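Uncharacterized protein (Acinetobacter baumannii, PDB 5D66) is of unknown function but folds as an ankyrin repeat domain, a scaffold that in many relatives mediates protein-protein binding. Local coordinates at residues K83-R86 / M87-M90; G135-A138 / L139-A142. All blocks are in the same frame, centred on the assembly; numbering follows the deposited sequence. Where two conformers were deposited one is given.

Both contacts are local, each within one continuous run of chain, and all four segments lie in one stretch of ankyrin repeats. Contact 1 lies along helix 82-90, which packs beside helix 72-79. Contact 2 comes later in the chain, where the loop before helix 138-144 turns into that helix. Their centres are 23 Å apart, on opposite sides of the centre of the chain, and their nearest atoms stay about 13 Å apart, so they do not touch. A threonine hydroxyl marks each of them. In contact 1 the hydroxyl of Thr88 donates a hydrogen bond to a helix carbonyl; in contact 2 Thr137 accepts a helix N-H.

Contact 1 of 2, residues K83-R86 / M87-M90; sequences KILR and MTLM
Thr88 and Leu89 both reach back to Leu85 O, which takes two hydrogen bonds. Leu89 N gives Leu85 O the helical bond, at 2.9 Å. Thr88 OG1 donates to Leu85 O at 2.8 Å and meets the carbonyl at a bent 125°. A chi1 of 76° turns the hydroxyl back toward the preceding turn, within range of that oxygen. The hydroxyl of Thr88 thus bonds to the helix's own backbone. Thr88 N binds Ile84 O at 3.0 Å and Met87 N binds Lys83 O at 3.2 Å. The last bond, Met90 N to Arg86 O, is long at 3.3 Å and bent to 136°.

Helix 82-90 is one of the helices of the ankyrin stack. Helices 49-57, 72-79 and 115-124 pack against it.

The apolar contacts follow the same turns. Leu89 CD1 lies 4.1 Å from Leu85 CG, and both side chains also touch helix 115-124. Met87, a selenomethionine, runs its extended chain back along the preceding turn; its CG is 3.3 Å from Lys83 O. Its side chain also touches Ile49 and Ile56 of helix 49-57.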
# COMPACT_ATOMS: atom_id res chain seq x y z
N LYS A 83 10.86 -0.95 -2.80
CA LYS A 83 11.95 -1.66 -2.13
C LYS A 83 11.58 -1.91 -0.65
O LYS A 83 11.69 -3.03 -0.15
CB LYS A 83 13.29 -0.90 -2.25
CG LYS A 83 13.75 -0.93 -3.71
CD LYS A 83 14.97 -0.12 -3.93
CE LYS A 83 15.57 -0.36 -5.28
NZ LYS A 83 16.84 0.38 -5.38
N ILE A 84 11.06 -0.90 0.04
CA ILE A 84 10.63 -1.08 1.42
C ILE A 84 9.44 -2.03 1.45
O ILE A 84 9.38 -2.91 2.32
CB ILE A 84 10.33 0.25 2.09
CG1 ILE A 84 11.61 1.07 2.27
CG2 ILE A 84 9.69 0.01 3.47
CD1 ILE A 84 11.42 2.44 2.85
N LEU A 85 8.49 -1.85 0.54
CA LEU A 85 7.34 -2.76 0.54
C LEU A 85 7.77 -4.23 0.46
O LEU A 85 7.25 -5.07 1.22
CB LEU A 85 6.41 -2.42 -0.61
CG LEU A 85 5.23 -3.34 -0.76
CD1 LEU A 85 4.28 -3.20 0.46
CD2 LEU A 85 4.47 -3.10 -2.02
N ARG A 86 8.69 -4.55 -0.45
CA ARG A 86 9.15 -5.93 -0.60
C ARG A 86 9.76 -6.43 0.72
O ARG A 86 9.55 -7.58 1.07
CB ARG A 86 10.07 -6.07 -1.74
CG ARG A 86 9.42 -5.90 -3.06
CD ARG A 86 10.41 -6.25 -4.18
NE ARG A 86 10.12 -5.65 -5.49
CZ ARG A 86 9.11 -6.01 -6.30
NH1 ARG A 86 8.26 -6.98 -5.98
NH2 ARG A 86 8.96 -5.40 -7.47
N MSE A 87 10.50 -5.58 1.41
CA MSE A 87 11.03 -5.97 2.72
C MSE A 87 9.92 -6.31 3.68
O MSE A 87 9.97 -7.32 4.43
CB MSE A 87 11.90 -4.88 3.33
CG MSE A 87 13.04 -4.41 2.55
SE MSE A 87 13.79 -2.81 3.41
CE MSE A 87 14.73 -2.19 1.85
N THR A 88 8.89 -5.47 3.73
CA THR A 88 7.77 -5.75 4.63
C THR A 88 7.06 -7.07 4.31
O THR A 88 6.61 -7.77 5.22
CB THR A 88 6.79 -4.56 4.77
OG1 THR A 88 5.93 -4.44 3.64
CG2 THR A 88 7.42 -3.26 5.07
N LEU A 89 6.91 -7.35 3.02
CA LEU A 89 6.27 -8.57 2.60
C LEU A 89 7.01 -9.85 2.99
O LEU A 89 6.42 -10.88 3.15
CB LEU A 89 5.97 -8.53 1.08
CG LEU A 89 4.98 -7.48 0.62
CD1 LEU A 89 4.97 -7.40 -0.90
CD2 LEU A 89 3.61 -7.83 1.09
N MSE A 90 8.31 -9.72 3.18
CA MSE A 90 9.19 -10.81 3.62
C MSE A 90 9.27 -10.89 5.15
O MSE A 90 9.85 -11.86 5.67
CB MSE A 90 10.59 -10.61 3.03
CG MSE A 90 10.68 -10.93 1.57
SE MSE A 90 10.19 -12.75 1.11
CE MSE A 90 11.13 -13.73 2.37

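Contact 2 of 2, residues G135-A138 / L139-A142; sequences GWTA and LLEA
The start of an ankyrin helix is capped here: Thr137 is the N-cap residue of helix 138-144. The sequence Gly-Trp-Thr-Ala-Leu is a variant of the family's G-x-TPL motif, with alanine in the proline place. Thr137 OG1 accepts a hydrogen bond from Leu140 N at 3.0 Å, nearly straight at 168°. With chi1 at 58°, CG2 of Thr137 lies anti to the carbonyl carbon and the hydroxyl swings over the first turn. Thr137 OG1 also lies 3.5 Å from Leu140 CG. Thr137 O accepts the first helical bond, from Glu141 N, at 2.9 Å. Ala142 N then binds Ala138 O at the same length.

Trp136 sits just before the cap and meets Glu141. Glu141 OE2 comes in the plane of the indole to its C-H edge, 3.3 Å from Trp136 CE3, a weak C-H...O approach. The carboxylate is turned nearly perpendicular to the ring, the two planes 87° apart. Glu141 CG packs against Trp136 CB at 3.6 Å. Trp136 CB and Leu140 CB touch at 4.2 Å. OE2 of Glu141 is also hydrogen-bonded to Asn132 ND2, and Asn132 OD1 accepts from Trp136 N, so one asparagine ties the loop to the carboxylate.

A nearby Glu111, at the end of helix 106-111, may raise the proton affinity of Glu141, and Ala138 touches that same helix. On helix 150-162 Leu139 packs against Val156 and Leu160, while Leu140 touches Pro176 and His179 of helix 176-183.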
# COMPACT_ATOMS: atom_id res chain seq x y z
N GLY A 135 -16.52 2.63 -0.05
CA GLY A 135 -17.31 1.70 -0.83
C GLY A 135 -16.59 1.26 -2.11
O GLY A 135 -17.22 0.72 -3.01
N TRP A 136 -15.28 1.43 -2.16
CA TRP A 136 -14.52 1.21 -3.37
C TRP A 136 -13.57 0.03 -3.18
O TRP A 136 -12.94 -0.14 -2.14
CB TRP A 136 -13.76 2.43 -3.86
CG TRP A 136 -14.57 3.58 -4.27
CD1 TRP A 136 -15.83 3.53 -4.79
CD2 TRP A 136 -14.23 4.96 -4.25
NE1 TRP A 136 -16.28 4.78 -5.11
CE2 TRP A 136 -15.31 5.68 -4.78
CE3 TRP A 136 -13.14 5.70 -3.71
CZ2 TRP A 136 -15.33 7.09 -4.86
CZ3 TRP A 136 -13.12 7.09 -3.84
CH2 TRP A 136 -14.21 7.77 -4.44
N THR A 137 -13.43 -0.74 -4.25
CA THR A 137 -12.41 -1.75 -4.41
C THR A 137 -11.20 -1.12 -5.14
O THR A 137 -11.30 -0.00 -5.70
CB THR A 137 -12.96 -2.89 -5.26
OG1 THR A 137 -13.37 -2.27 -6.49
CG2 THR A 137 -14.09 -3.63 -4.66
N ALA A 138 -10.13 -1.87 -5.27
CA ALA A 138 -9.00 -1.46 -6.10
C ALA A 138 -9.47 -1.19 -7.55
O ALA A 138 -9.04 -0.23 -8.12
CB ALA A 138 -7.92 -2.49 -6.04
N LEU A 139 -10.28 -2.10 -8.09
CA LEU A 139 -10.81 -1.96 -9.43
C LEU A 139 -11.59 -0.64 -9.58
O LEU A 139 -11.38 0.11 -10.55
CB LEU A 139 -11.66 -3.16 -9.80
CG LEU A 139 -12.26 -3.18 -11.20
CD1 LEU A 139 -11.24 -3.16 -12.27
CD2 LEU A 139 -13.15 -4.39 -11.34
N LEU A 140 -12.50 -0.38 -8.68
CA LEU A 140 -13.30 0.85 -8.75
C LEU A 140 -12.42 2.06 -8.68
O LEU A 140 -12.60 3.02 -9.46
CB LEU A 140 -14.39 0.87 -7.70
CG LEU A 140 -15.57 -0.04 -7.98
CD1 LEU A 140 -16.38 -0.33 -6.74
CD2 LEU A 140 -16.49 0.57 -9.02
N GLU A 141 -11.48 2.10 -7.74
CA GLU A 141 -10.59 3.28 -7.68
C GLU A 141 -9.75 3.45 -8.93
O GLU A 141 -9.53 4.58 -9.36
CB GLU A 141 -9.72 3.26 -6.43
CG GLU A 141 -10.53 3.42 -5.15
CD GLU A 141 -9.80 4.12 -4.00
OE1 GLU A 141 -8.76 4.66 -4.20
OE2 GLU A 141 -10.32 4.13 -2.88
N ALA A 142 -9.23 2.36 -9.48
CA ALA A 142 -8.43 2.50 -10.68
C ALA A 142 -9.21 3.14 -11.83
O ALA A 142 -8.66 3.90 -12.64
CB ALA A 142 -7.91 1.16 -11.10